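Local coordinates for protein glycoside hydrolase, GH17 family (Formosa sp. Hel1_33_131, PDB 6FCG) that probably hydrolyses internal beta-1,3-glucosidic bonds of the algal storage glucan laminarin, acting as an endo-laminarinase, at residues A[115-121]-A[159-165]; A[192-196]-A[233-237]; A[243-248]-A[306-310]; A[322-328]-A[414-420]. All coordinates share one frame; numbering follows the deposited sequence.

Interaction 1 (A[115-121]-A[159-165]); sequences MYMMVGA and DIVKVIA
Met118 lies beside Val163 on two parallel neighbouring strands, 116-121 and 161-165, and its side chain runs on to Ala165. Its CB rests 4.1 Å from Val163 CB. One atom further on, CG comes to 3.7 Å from Val163 CG1, the branch anti to its own backbone N. All three torsions are close to trans (chi1 177°, chi2 -175°, chi3 171°), and this straight chain carries the sulfur past the valine until CE reaches 3.7 Å from the CB of Ala165. An unbranched methionine suits a place where one chain must span two neighbours, and a small alanine accommodates its methyl end. Tyr237 and Thr208 also touch Met118 and Val163 on this face, the inside of the barrel. On the other face Val119 CG2 meets Val161 CG2 at 3.8 Å, and Met117 turns toward helix 95-109.

Five backbone hydrogen bonds join the strands, among them Ala165 N to Val119 O at 2.9 Å. A beta bulge interrupts the register: Met117 pairs with Val161 but Met118 with Val163, and the extra residue, Lys162, gives its N-H to Met117 O. The aliphatic part of Lys162 passes obliquely by the Tyr116 ring, Lys162 CE lying 3.7 Å from Tyr116 CD1, while NZ bonds to Pro158 O and Val38 O. The chemistry is thus that of a TIM-barrel wall, backbone polarity spent between strands, with mainly apolar packing on the two faces.

Interaction 2 (A[192-196]-A[233-237]); sequences LQALK and EAVDY
Gln193 and Lys196, one turn apart on helix 182-197, both reach Asp236 OD2. The amide NE2 of Gln193 gives a fairly straight bond to this oxygen (3.1 Å, 162° at the hydrogen), lying near its own amide plane but arriving from well above the carboxylate plane. Lys196 NZ forms a salt bridge with the same Asp236 OD2, also at 3.1 Å, although its hydrogen bond there is weak. The backbone N of Ile207 is a further donor to OD2, so the negative charge is probably well compensated. Water 1 bridges to the other oxygen, accepting from Lys196 NZ and donating to Asp236 OD1 at 2.8 Å. The ammonium also bonds to Leu205 O and, weakly, to Gln193 OE1.

With chi2 at -60° the glutamine chain folds, and NE2 can serve a second acceptor, Ala234 O, at 2.9 Å, more bent than the first bond. A glutamine suits this place because one amide offers two N-H groups and a carbonyl together. A leucine here would probably leave Ala234 O without this donor and Asp236 held less firmly. Packing is slight: Gln193 CG lies 3.7 Å from Ala234 O, while the methyl of Ala234 is small enough to sit against Leu186 and Val189. The arrangement belongs to the outer layer of a TIM barrel, where the end of helix 226-234 and the turn leading into strand 238-241 meet helix 182-197.

Interaction 3 (A[243-248]-A[306-310]); sequences YPMHDT and TGWAS
Gly307 O and Met245 N are joined through water 2, which donates to Gly307 O at 2.8 Å and accepts from the Met245 N-H at 2.9 Å. The water thus takes up an N-H in the first turn of helix 244-250, where no preceding turn can supply a carbonyl.

Around this bridge the side chain of Met245 spreads across the indole of Trp308. Its CB approaches Trp308 CE3 at 3.6 Å, and CG stands over the five-membered ring, 3.9 Å from the centroid and 13° from the normal, a CH-pi contact. CG is carried out anti to the backbone N (chi1 -168°), after which a bend at chi2 lifts the sulfur farther from the ring but still above its face, a more distant Met-aromatic contact. There Met245 SD weakly accepts from Ala309 N at 3.5 Å. Flexible and polarisable, methionine suits such a flat aromatic surface. Pro244 CB meets the edge of the indole at CZ3, while Trp308 NE1 is bound by Ala323 O.

Next to the strand end, Thr306 CA lies over one face of the Tyr243 ring, 4.1 Å from its centroid, and the backbone of Gly307 passes close by, its N 3.3 Å from Tyr243 CE1. The hydroxyl of Tyr243 bonds to Glu305 OE1. These segments follow strands 238-241 and 301-305, and they belong to the carboxy-terminal rim of the TIM barrel, the end where enzymes of this fold carry their active sites.

Interaction 4 (A[322-328]-A[414-420]); sequences KATDEYK and FLEVELP
Tyr327 presents the face of its ring to the edge of Phe414, an edge-to-face pair with centroids 4.7 Å apart and planes at 57°. Phe414 CE1 stands almost over the middle of the tyrosine ring, and Phe414 CZ comes to 3.7 Å from Tyr327 CZ. With CG anti to the backbone N (chi1 -176°), the tyrosine swings out toward helix 410-416, while its CB touches Val417 CG2 at 3.8 Å. Cut back to an alanine, this position is likely to leave the edge of Phe414 without the aromatic face it packs on.

Val417 uses both branches: CG1 lies 3.5 Å from Asp325 OD2, and CG2 faces OD1. Asp325 is the N-cap of helix 326-342, and its carboxylate caps the helix. Asp325 OD1 accepts from Lys328 N on its syn side (2.9 Å, 172° at the hydrogen) and weakly from Tyr327 N, a task to which the short chain of aspartate is suited. Asp325 OD2 receives a bond from water 3, which in turn accepts from Glu418 N at 2.9 Å. OD2 also forms a salt bridge with Lys328 NZ.

Further along, Lys322 NZ makes a salt bridge with Glu418 OE2 at 3.2 Å, weak as a hydrogen bond, and also bonds to Ala318 O. The methylenes of Lys322 lie against the backbone, CB 3.4 Å from Leu419 O. A second subunit borders this region: its Leu415 packs on Phe414 and Val417, and its Arg269 forms a salt bridge with Glu416.

Overall arrangement
The four contacts follow one another along the chain; none encloses or crosses another. Interaction 1 closes a loop containing helix 143-156 and joins neighbouring barrel strands. Strand 161-168 leads into helix 182-197, where interaction 2 opens; its loop includes strand 206-212, and the two contacts touch through Tyr237 and through Ile164 against Leu192. Interaction 3, across the chain's centre, spans a loop holding helix 266-294 and joins the segments that follow strands 238-241 and 301-305. Interaction 4 closes the longest loop, tying the start of helix 326-342 to the C-terminal region, and meets interaction 3 where Trp308 packs against Lys328. Interactions 2 and 4 lie farthest apart, with centres about 43 Å from each other.

Interaction 1 (A[115-121]-A[159-165])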
loop_
_atom_site.group_PDB
_atom_site.type_symbol
_atom_site.label_atom_id
_atom_site.label_comp_id
_atom_site.label_asym_id
_atom_site.label_seq_id
_atom_site.Cartn_x
_atom_site.Cartn_y
_atom_site.Cartn_z
ATOM N N MET A 115 30.075 -35.613 26.039
ATOM C CA MET A 115 29.673 -34.389 25.345
ATOM C C MET A 115 30.926 -33.588 25.106
ATOM O O MET A 115 31.698 -33.376 26.039
ATOM C CB MET A 115 28.669 -33.556 26.163
ATOM C CG MET A 115 28.031 -32.407 25.381
ATOM S SD MET A 115 26.934 -32.937 24.050
ATOM C CE MET A 115 25.550 -33.567 24.991
ATOM N N TYR A 116 31.116 -33.132 23.875
ATOM C CA TYR A 116 32.262 -32.301 23.506
ATOM C C TYR A 116 31.839 -30.903 23.137
ATOM O O TYR A 116 30.657 -30.640 22.906
ATOM C CB TYR A 116 32.978 -32.934 22.349
ATOM C CG TYR A 116 33.409 -34.328 22.684
ATOM C CD1 TYR A 116 34.477 -34.557 23.541
ATOM C CD2 TYR A 116 32.723 -35.419 22.184
ATOM C CE1 TYR A 116 34.863 -35.837 23.865
ATOM C CE2 TYR A 116 33.111 -36.710 22.494
ATOM C CZ TYR A 116 34.187 -36.916 23.323
ATOM O OH TYR A 116 34.542 -38.204 23.637
ATOM N N MET A 117 32.798 -29.991 23.129
ATOM C CA MET A 117 32.517 -28.574 22.899
ATOM C C MET A 117 33.441 -27.894 21.899
ATOM O O MET A 117 34.651 -28.067 21.939
ATOM C CB MET A 117 32.563 -27.804 24.203
ATOM C CG MET A 117 32.067 -26.364 24.070
ATOM S SD MET A 117 31.712 -25.454 25.618
ATOM C CE MET A 117 30.798 -26.671 26.541
ATOM N N MET A 118 32.824 -27.126 20.993
ATOM C CA MET A 118 33.475 -26.127 20.123
ATOM C C MET A 118 33.292 -24.792 20.811
ATOM O O MET A 118 32.175 -24.312 20.893
ATOM C CB MET A 118 32.797 -26.128 18.762
ATOM C CG MET A 118 33.307 -25.098 17.759
ATOM S SD MET A 118 32.317 -25.099 16.234
ATOM C CE MET A 118 33.001 -23.653 15.451
ATOM N N VAL A 119 34.369 -24.222 21.368
ATOM C CA VAL A 119 34.278 -22.989 22.162
ATOM C C VAL A 119 34.524 -21.786 21.292
ATOM O O VAL A 119 35.544 -21.680 20.634
ATOM C CB VAL A 119 35.263 -22.955 23.318
ATOM C CG1 VAL A 119 35.278 -21.589 23.987
ATOM C CG2 VAL A 119 34.894 -23.991 24.344
ATOM N N GLY A 120 33.571 -20.864 21.317
ATOM C CA GLY A 120 33.645 -19.615 20.580
ATOM C C GLY A 120 34.253 -18.517 21.409
ATOM O O GLY A 120 33.820 -18.242 22.534
ATOM N N ALA A 121 35.296 -17.922 20.844
ATOM C CA ALA A 121 35.900 -16.711 21.373
ATOM C C ALA A 121 35.342 -15.599 20.496
ATOM O O ALA A 121 35.543 -15.623 19.266
ATOM C CB ALA A 121 37.410 -16.778 21.261
ATOM N N ASP A 159 39.384 -32.549 28.105
ATOM C CA ASP A 159 38.619 -33.747 27.783
ATOM C C ASP A 159 37.292 -33.439 27.075
ATOM O O ASP A 159 36.639 -34.355 26.561
ATOM C CB ASP A 159 38.368 -34.594 29.066
ATOM C CG ASP A 159 37.541 -33.838 30.179
ATOM O OD1 ASP A 159 37.965 -32.741 30.678
ATOM O OD2 ASP A 159 36.477 -34.392 30.588
ATOM N N ILE A 160 36.854 -32.174 27.143
ATOM C CA ILE A 160 35.591 -31.720 26.580
ATOM C C ILE A 160 35.821 -30.775 25.404
ATOM O O ILE A 160 35.239 -30.964 24.333
ATOM C CB ILE A 160 34.752 -31.006 27.651
ATOM C CG1 ILE A 160 34.417 -31.973 28.786
ATOM C CG2 ILE A 160 33.447 -30.455 27.054
ATOM C CD1 ILE A 160 33.951 -31.275 30.044
ATOM N N VAL A 161 36.646 -29.746 25.615
ATOM C CA VAL A 161 36.931 -28.727 24.594
ATOM C C VAL A 161 37.826 -29.310 23.496
ATOM O O VAL A 161 38.993 -29.614 23.744
ATOM C CB VAL A 161 37.607 -27.490 25.217
ATOM C CG1 VAL A 161 38.015 -26.489 24.148
ATOM C CG2 VAL A 161 36.671 -26.839 26.216
ATOM N N LYS A 162 37.270 -29.463 22.303
ATOM C CA LYS A 162 38.009 -29.978 21.150
ATOM C C LYS A 162 38.319 -28.967 20.056
ATOM O O LYS A 162 39.119 -29.263 19.180
ATOM C CB LYS A 162 37.224 -31.119 20.524
ATOM C CG LYS A 162 36.939 -32.238 21.488
ATOM C CD LYS A 162 38.220 -32.928 21.956
ATOM C CE LYS A 162 38.033 -33.641 23.284
ATOM N NZ LYS A 162 39.365 -33.948 23.834
ATOM N N VAL A 163 37.681 -27.799 20.099
ATOM C CA VAL A 163 37.860 -26.761 19.084
ATOM C C VAL A 163 37.751 -25.398 19.746
ATOM O O VAL A 163 36.909 -25.176 20.619
ATOM C CB VAL A 163 36.796 -26.875 17.943
ATOM C CG1 VAL A 163 36.898 -25.701 16.947
ATOM C CG2 VAL A 163 36.900 -28.183 17.173
ATOM N N ILE A 164 38.624 -24.485 19.317
ATOM C CA ILE A 164 38.411 -23.061 19.555
ATOM C C ILE A 164 38.128 -22.375 18.220
ATOM O O ILE A 164 38.887 -22.519 17.288
ATOM C CB ILE A 164 39.584 -22.403 20.246
ATOM C CG1 ILE A 164 39.810 -23.043 21.609
ATOM C CG2 ILE A 164 39.308 -20.910 20.421
ATOM C CD1 ILE A 164 41.012 -22.520 22.368
ATOM N N ALA A 165 37.024 -21.641 18.170
ATOM C CA ALA A 165 36.653 -20.821 17.020
ATOM C C ALA A 165 36.945 -19.364 17.319
ATOM O O ALA A 165 36.408 -18.803 18.298
ATOM C CB ALA A 165 35.186 -20.991 16.717
#

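Interaction 2 (A[192-196]-A[233-237])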
loop_
_atom_site.group_PDB
_atom_site.type_symbol
_atom_site.label_atom_id
_atom_site.label_comp_id
_atom_site.label_asym_id
_atom_site.label_seq_id
_atom_site.Cartn_x
_atom_site.Cartn_y
_atom_site.Cartn_z
ATOM N N LEU A 192 46.977 -18.823 18.702
ATOM C CA LEU A 192 46.541 -20.124 19.208
ATOM C C LEU A 192 47.348 -21.293 18.629
ATOM O O LEU A 192 47.687 -22.219 19.363
ATOM C CB LEU A 192 45.037 -20.331 18.959
ATOM C CG LEU A 192 44.053 -19.447 19.748
ATOM C CD1 LEU A 192 42.632 -19.730 19.305
ATOM C CD2 LEU A 192 44.145 -19.649 21.243
ATOM N N GLN A 193 47.668 -21.247 17.337
ATOM C CA GLN A 193 48.545 -22.264 16.731
ATOM C C GLN A 193 49.965 -22.259 17.332
ATOM O O GLN A 193 50.574 -23.322 17.468
ATOM C CB GLN A 193 48.652 -22.088 15.213
ATOM C CG GLN A 193 47.371 -22.271 14.398
ATOM C CD GLN A 193 46.731 -23.641 14.522
ATOM O OE1 GLN A 193 47.165 -24.457 15.323
ATOM N NE2 GLN A 193 45.731 -23.914 13.697
ATOM N N ALA A 194 50.454 -21.072 17.704
ATOM C CA ALA A 194 51.751 -20.905 18.383
ATOM C C ALA A 194 51.741 -21.465 19.813
ATOM O O ALA A 194 52.698 -22.134 20.212
ATOM C CB ALA A 194 52.181 -19.439 18.403
ATOM N N LEU A 195 50.674 -21.206 20.576
ATOM C CA LEU A 195 50.493 -21.862 21.883
ATOM C C LEU A 195 50.469 -23.389 21.790
ATOM O O LEU A 195 50.950 -24.054 22.698
ATOM C CB LEU A 195 49.227 -21.403 22.580
ATOM C CG LEU A 195 49.159 -19.960 23.089
ATOM C CD1 LEU A 195 47.771 -19.748 23.728
ATOM C CD2 LEU A 195 50.274 -19.587 24.068
ATOM N N LYS A 196 49.904 -23.946 20.719
ATOM C CA LYS A 196 49.933 -25.403 20.540
ATOM C C LYS A 196 51.349 -25.919 20.266
ATOM O O LYS A 196 51.794 -26.915 20.851
ATOM C CB LYS A 196 49.030 -25.852 19.406
ATOM C CG LYS A 196 47.549 -25.559 19.607
ATOM C CD LYS A 196 46.612 -26.334 18.664
ATOM C CE LYS A 196 47.219 -26.673 17.309
ATOM N NZ LYS A 196 46.216 -27.091 16.302
ATOM N N GLU A 233 45.142 -20.954 5.264
ATOM C CA GLU A 233 46.334 -21.768 5.604
ATOM C C GLU A 233 46.462 -22.037 7.088
ATOM O O GLU A 233 46.818 -23.121 7.461
ATOM C CB GLU A 233 47.691 -21.133 5.138
ATOM C CG GLU A 233 48.050 -21.329 3.613
ATOM C CD GLU A 233 48.361 -22.766 3.159
ATOM O OE1 GLU A 233 48.048 -23.755 3.834
ATOM O OE2 GLU A 233 48.868 -22.923 2.028
ATOM N N ALA A 234 46.204 -21.043 7.927
ATOM C CA ALA A 234 46.473 -21.158 9.363
ATOM C C ALA A 234 45.482 -22.023 10.124
ATOM O O ALA A 234 45.883 -22.699 11.066
ATOM C CB ALA A 234 46.541 -19.781 10.001
ATOM N N VAL A 235 44.205 -22.015 9.738
ATOM C CA VAL A 235 43.175 -22.798 10.471
ATOM C C VAL A 235 43.318 -24.298 10.249
ATOM O O VAL A 235 43.887 -24.724 9.250
ATOM C CB VAL A 235 41.710 -22.387 10.119
ATOM C CG1 VAL A 235 41.451 -20.959 10.539
ATOM C CG2 VAL A 235 41.369 -22.594 8.654
ATOM N N ASP A 236 42.831 -25.096 11.186
ATOM C CA ASP A 236 42.819 -26.558 10.995
ATOM C C ASP A 236 41.670 -26.964 10.092
ATOM O O ASP A 236 41.798 -27.931 9.336
ATOM C CB ASP A 236 42.764 -27.286 12.327
ATOM C CG ASP A 236 44.038 -27.099 13.139
ATOM O OD1 ASP A 236 45.071 -27.662 12.747
ATOM O OD2 ASP A 236 44.011 -26.404 14.198
ATOM N N TYR A 237 40.553 -26.224 10.149
ATOM C CA TYR A 237 39.438 -26.401 9.210
ATOM C C TYR A 237 38.634 -25.108 9.054
ATOM O O TYR A 237 38.852 -24.160 9.799
ATOM C CB TYR A 237 38.531 -27.545 9.682
ATOM C CG TYR A 237 37.562 -27.210 10.823
ATOM C CD1 TYR A 237 37.975 -27.220 12.138
ATOM C CD2 TYR A 237 36.221 -26.925 10.568
ATOM C CE1 TYR A 237 37.083 -26.948 13.172
ATOM C CE2 TYR A 237 35.329 -26.653 11.586
ATOM C CZ TYR A 237 35.761 -26.654 12.887
ATOM O OH TYR A 237 34.878 -26.393 13.923
HETATM O O HOH W 1 47.586 -27.711 13.861
#

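Interaction 3 (A[243-248]-A[306-310])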
loop_
_atom_site.group_PDB
_atom_site.type_symbol
_atom_site.label_atom_id
_atom_site.label_comp_id
_atom_site.label_asym_id
_atom_site.label_seq_id
_atom_site.Cartn_x
_atom_site.Cartn_y
_atom_site.Cartn_z
ATOM N N TYR A 243 22.557 -19.796 5.080
ATOM C CA TYR A 243 21.192 -19.568 5.570
ATOM C C TYR A 243 20.152 -19.339 4.481
ATOM O O TYR A 243 19.708 -18.220 4.253
ATOM C CB TYR A 243 21.185 -18.405 6.572
ATOM C CG TYR A 243 21.389 -18.829 8.026
ATOM C CD1 TYR A 243 20.329 -19.341 8.764
ATOM C CD2 TYR A 243 22.644 -18.719 8.642
ATOM C CE1 TYR A 243 20.502 -19.729 10.076
ATOM C CE2 TYR A 243 22.843 -19.107 9.957
ATOM C CZ TYR A 243 21.771 -19.613 10.670
ATOM O OH TYR A 243 21.909 -19.984 11.978
ATOM N N PRO A 244 19.741 -20.422 3.802
ATOM C CA PRO A 244 18.644 -20.322 2.837
ATOM C C PRO A 244 17.394 -19.633 3.415
ATOM O O PRO A 244 16.781 -18.839 2.698
ATOM C CB PRO A 244 18.347 -21.792 2.459
ATOM C CG PRO A 244 19.489 -22.588 2.936
ATOM C CD PRO A 244 20.435 -21.727 3.712
ATOM N N MET A 245 17.011 -19.942 4.664
ATOM C CA MET A 245 15.787 -19.367 5.242
ATOM C C MET A 245 15.784 -17.856 5.096
ATOM O O MET A 245 14.830 -17.271 4.637
ATOM C CB MET A 245 15.621 -19.728 6.710
ATOM C CG MET A 245 14.235 -19.391 7.252
ATOM S SD MET A 245 14.245 -18.577 8.857
ATOM C CE MET A 245 15.052 -17.027 8.526
ATOM N N HIS A 246 16.889 -17.230 5.472
ATOM C CA HIS A 246 17.020 -15.789 5.321
ATOM C C HIS A 246 16.952 -15.349 3.874
ATOM O O HIS A 246 16.377 -14.317 3.587
ATOM C CB HIS A 246 18.309 -15.296 5.980
ATOM C CG HIS A 246 18.234 -15.318 7.467
ATOM N ND1 HIS A 246 18.977 -16.176 8.250
ATOM C CD2 HIS A 246 17.455 -14.618 8.317
ATOM C CE1 HIS A 246 18.683 -15.977 9.523
ATOM N NE2 HIS A 246 17.762 -15.035 9.588
ATOM N N ASP A 247 17.567 -16.114 2.982
ATOM C CA ASP A 247 17.565 -15.768 1.587
ATOM C C ASP A 247 16.207 -15.945 0.915
ATOM O O ASP A 247 15.960 -15.300 -0.100
ATOM C CB ASP A 247 18.704 -16.483 0.838
ATOM C CG ASP A 247 20.081 -15.881 1.144
ATOM O OD1 ASP A 247 20.151 -14.756 1.680
ATOM O OD2 ASP A 247 21.112 -16.506 0.819
ATOM N N THR A 248 15.270 -16.684 1.506
ATOM C CA THR A 248 13.867 -16.631 1.014
ATOM C C THR A 248 13.282 -15.194 0.958
ATOM O O THR A 248 12.298 -14.949 0.236
ATOM C CB THR A 248 12.868 -17.463 1.820
ATOM O OG1 THR A 248 12.739 -16.946 3.154
ATOM C CG2 THR A 248 13.280 -18.900 1.840
ATOM N N THR A 306 23.638 -23.373 10.415
ATOM C CA THR A 306 22.492 -23.184 9.531
ATOM C C THR A 306 21.231 -23.546 10.315
ATOM O O THR A 306 21.301 -24.301 11.278
ATOM C CB THR A 306 22.592 -24.009 8.242
ATOM O OG1 THR A 306 21.561 -23.594 7.341
ATOM C CG2 THR A 306 22.436 -25.509 8.519
ATOM N N GLY A 307 20.093 -23.022 9.895
ATOM C CA GLY A 307 18.850 -23.222 10.614
ATOM C C GLY A 307 17.643 -22.639 9.908
ATOM O O GLY A 307 17.770 -21.870 8.973
ATOM N N TRP A 308 16.461 -23.029 10.366
ATOM C CA TRP A 308 15.199 -22.621 9.760
ATOM C C TRP A 308 14.141 -22.440 10.861
ATOM O O TRP A 308 13.693 -23.405 11.450
ATOM C CB TRP A 308 14.773 -23.705 8.770
ATOM C CG TRP A 308 13.742 -23.312 7.819
ATOM C CD1 TRP A 308 12.405 -23.132 8.080
ATOM C CD2 TRP A 308 13.914 -23.064 6.434
ATOM N NE1 TRP A 308 11.743 -22.784 6.936
ATOM C CE2 TRP A 308 12.647 -22.718 5.910
ATOM C CE3 TRP A 308 15.009 -23.086 5.581
ATOM C CZ2 TRP A 308 12.448 -22.414 4.574
ATOM C CZ3 TRP A 308 14.821 -22.775 4.254
ATOM C CH2 TRP A 308 13.544 -22.446 3.759
ATOM N N ALA A 309 13.759 -21.196 11.134
ATOM C CA ALA A 309 12.903 -20.899 12.262
ATOM C C ALA A 309 11.482 -21.385 12.082
ATOM O O ALA A 309 10.977 -21.495 10.947
ATOM C CB ALA A 309 12.933 -19.421 12.539
ATOM N N SER A 310 10.831 -21.701 13.191
ATOM C CA SER A 310 9.466 -22.222 13.186
ATOM C C SER A 310 8.409 -21.126 13.243
ATOM O O SER A 310 7.218 -21.426 13.120
ATOM C CB SER A 310 9.247 -23.170 14.355
ATOM O OG SER A 310 9.353 -22.503 15.602
HETATM O O HOH W 2 18.355 -21.915 6.271
#

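Interaction 4 (A[322-328]-A[414-420])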
loop_
_atom_site.group_PDB
_atom_site.type_symbol
_atom_site.label_atom_id
_atom_site.label_comp_id
_atom_site.label_asym_id
_atom_site.label_seq_id
_atom_site.Cartn_x
_atom_site.Cartn_y
_atom_site.Cartn_z
ATOM N N LYS A 322 6.665 -16.801 3.711
ATOM C CA LYS A 322 5.967 -18.073 4.045
ATOM C C LYS A 322 6.929 -19.237 4.347
ATOM O O LYS A 322 6.602 -20.398 4.101
ATOM C CB LYS A 322 4.985 -18.509 2.934
ATOM C CG LYS A 322 4.160 -17.420 2.284
ATOM C CD LYS A 322 3.008 -16.973 3.135
ATOM C CE LYS A 322 2.092 -16.173 2.227
ATOM N NZ LYS A 322 1.284 -15.176 2.947
ATOM N N ALA A 323 8.099 -18.926 4.873
ATOM C CA ALA A 323 9.110 -19.938 5.148
ATOM C C ALA A 323 8.942 -20.601 6.510
ATOM O O ALA A 323 9.080 -21.808 6.635
ATOM C CB ALA A 323 10.483 -19.305 5.057
ATOM N N THR A 324 8.610 -19.819 7.521
ATOM C CA THR A 324 8.682 -20.272 8.886
ATOM C C THR A 324 7.443 -21.018 9.407
ATOM O O THR A 324 6.364 -20.463 9.447
ATOM C CB THR A 324 8.924 -19.092 9.820
ATOM O OG1 THR A 324 7.909 -18.105 9.627
ATOM C CG2 THR A 324 10.277 -18.492 9.545
ATOM N N ASP A 325 7.659 -22.272 9.811
ATOM C CA ASP A 325 6.714 -23.104 10.570
ATOM C C ASP A 325 7.444 -24.401 10.945
ATOM O O ASP A 325 8.504 -24.691 10.379
ATOM C CB ASP A 325 5.418 -23.393 9.779
ATOM C CG ASP A 325 5.683 -24.103 8.461
ATOM O OD1 ASP A 325 6.118 -25.279 8.512
ATOM O OD2 ASP A 325 5.441 -23.489 7.383
ATOM N N GLU A 326 6.871 -25.200 11.839
ATOM C CA GLU A 326 7.565 -26.382 12.342
ATOM C C GLU A 326 7.750 -27.499 11.325
ATOM O O GLU A 326 8.686 -28.322 11.455
ATOM C CB GLU A 326 6.865 -26.940 13.560
ATOM C CG GLU A 326 6.947 -26.007 14.760
ATOM C CD GLU A 326 6.326 -26.569 16.032
ATOM O OE1 GLU A 326 6.131 -27.805 16.134
ATOM O OE2 GLU A 326 6.042 -25.768 16.942
ATOM N N TYR A 327 6.875 -27.536 10.318
ATOM C CA TYR A 327 6.935 -28.566 9.281
ATOM C C TYR A 327 8.110 -28.314 8.345
ATOM O O TYR A 327 8.905 -29.213 8.054
ATOM C CB TYR A 327 5.608 -28.616 8.507
ATOM C CG TYR A 327 5.490 -29.706 7.458
ATOM C CD1 TYR A 327 5.678 -31.048 7.792
ATOM C CD2 TYR A 327 5.123 -29.410 6.153
ATOM C CE1 TYR A 327 5.540 -32.057 6.844
ATOM C CE2 TYR A 327 4.977 -30.413 5.202
ATOM C CZ TYR A 327 5.182 -31.730 5.555
ATOM O OH TYR A 327 5.038 -32.707 4.614
ATOM N N LYS A 328 8.220 -27.092 7.851
ATOM C CA LYS A 328 9.322 -26.769 6.964
ATOM C C LYS A 328 10.648 -26.833 7.702
ATOM O O LYS A 328 11.644 -27.178 7.089
ATOM C CB LYS A 328 9.141 -25.408 6.294
ATOM C CG LYS A 328 7.995 -25.396 5.320
ATOM C CD LYS A 328 8.096 -24.202 4.407
ATOM C CE LYS A 328 6.912 -23.256 4.502
ATOM N NZ LYS A 328 5.643 -23.547 3.904
ATOM N N PHE A 414 -0.733 -28.566 10.149
ATOM C CA PHE A 414 -0.923 -28.328 8.736
ATOM C C PHE A 414 -1.847 -27.161 8.442
ATOM O O PHE A 414 -1.617 -26.432 7.471
ATOM C CB PHE A 414 -1.380 -29.621 8.023
ATOM C CG PHE A 414 -0.254 -30.532 7.650
ATOM C CD1 PHE A 414 0.964 -30.508 8.337
ATOM C CD2 PHE A 414 -0.401 -31.432 6.624
ATOM C CE1 PHE A 414 2.000 -31.360 7.979
ATOM C CE2 PHE A 414 0.633 -32.288 6.276
ATOM C CZ PHE A 414 1.838 -32.253 6.958
ATOM N N LEU A 415 -2.872 -26.962 9.266
ATOM C CA LEU A 415 -3.727 -25.780 9.101
ATOM C C LEU A 415 -2.940 -24.469 9.187
ATOM O O LEU A 415 -3.208 -23.530 8.420
ATOM C CB LEU A 415 -4.883 -25.785 10.099
ATOM C CG LEU A 415 -5.968 -26.854 9.907
ATOM C CD1 LEU A 415 -6.986 -26.793 11.044
ATOM C CD2 LEU A 415 -6.694 -26.697 8.575
ATOM N N GLU A 416 -1.968 -24.416 10.102
ATOM C CA GLU A 416 -1.151 -23.225 10.285
ATOM C C GLU A 416 -0.083 -23.076 9.202
ATOM O O GLU A 416 0.329 -21.961 8.938
ATOM C CB GLU A 416 -0.473 -23.201 11.640
ATOM C CG GLU A 416 -1.398 -23.342 12.833
ATOM C CD GLU A 416 -0.803 -22.771 14.132
ATOM O OE1 GLU A 416 0.388 -22.427 14.093
ATOM O OE2 GLU A 416 -1.471 -22.665 15.191
ATOM N N VAL A 417 0.351 -24.164 8.576
ATOM C CA VAL A 417 1.376 -24.087 7.527
ATOM C C VAL A 417 0.804 -23.454 6.243
ATOM O O VAL A 417 -0.273 -23.810 5.806
ATOM C CB VAL A 417 1.935 -25.497 7.159
ATOM C CG1 VAL A 417 2.913 -25.397 6.004
ATOM C CG2 VAL A 417 2.648 -26.192 8.316
ATOM N N GLU A 418 1.550 -22.507 5.665
ATOM C CA GLU A 418 1.230 -21.931 4.370
ATOM C C GLU A 418 2.182 -22.462 3.315
ATOM O O GLU A 418 3.265 -22.922 3.635
ATOM C CB GLU A 418 1.297 -20.411 4.449
ATOM C CG GLU A 418 0.337 -19.848 5.499
ATOM C CD GLU A 418 0.146 -18.353 5.427
ATOM O OE1 GLU A 418 0.218 -17.753 6.513
ATOM O OE2 GLU A 418 -0.047 -17.780 4.336
ATOM N N LEU A 419 1.752 -22.418 2.055
ATOM C CA LEU A 419 2.613 -22.802 0.929
ATOM C C LEU A 419 3.549 -21.675 0.526
ATOM O O LEU A 419 3.261 -20.507 0.767
ATOM C CB LEU A 419 1.812 -23.243 -0.302
ATOM C CG LEU A 419 1.237 -24.648 -0.118
ATOM C CD1 LEU A 419 -0.236 -24.569 0.227
ATOM C CD2 LEU A 419 1.428 -25.479 -1.365
ATOM N N PRO A 420 4.674 -22.030 -0.117
ATOM C CA PRO A 420 5.531 -20.976 -0.640
ATOM C C PRO A 420 4.792 -20.154 -1.702
ATOM O O PRO A 420 3.851 -20.644 -2.308
ATOM C CB PRO A 420 6.698 -21.740 -1.252
ATOM C CG PRO A 420 6.681 -23.092 -0.611
ATOM C CD PRO A 420 5.259 -23.376 -0.285
HETATM O O HOH W 3 3.974 -21.289 6.781
#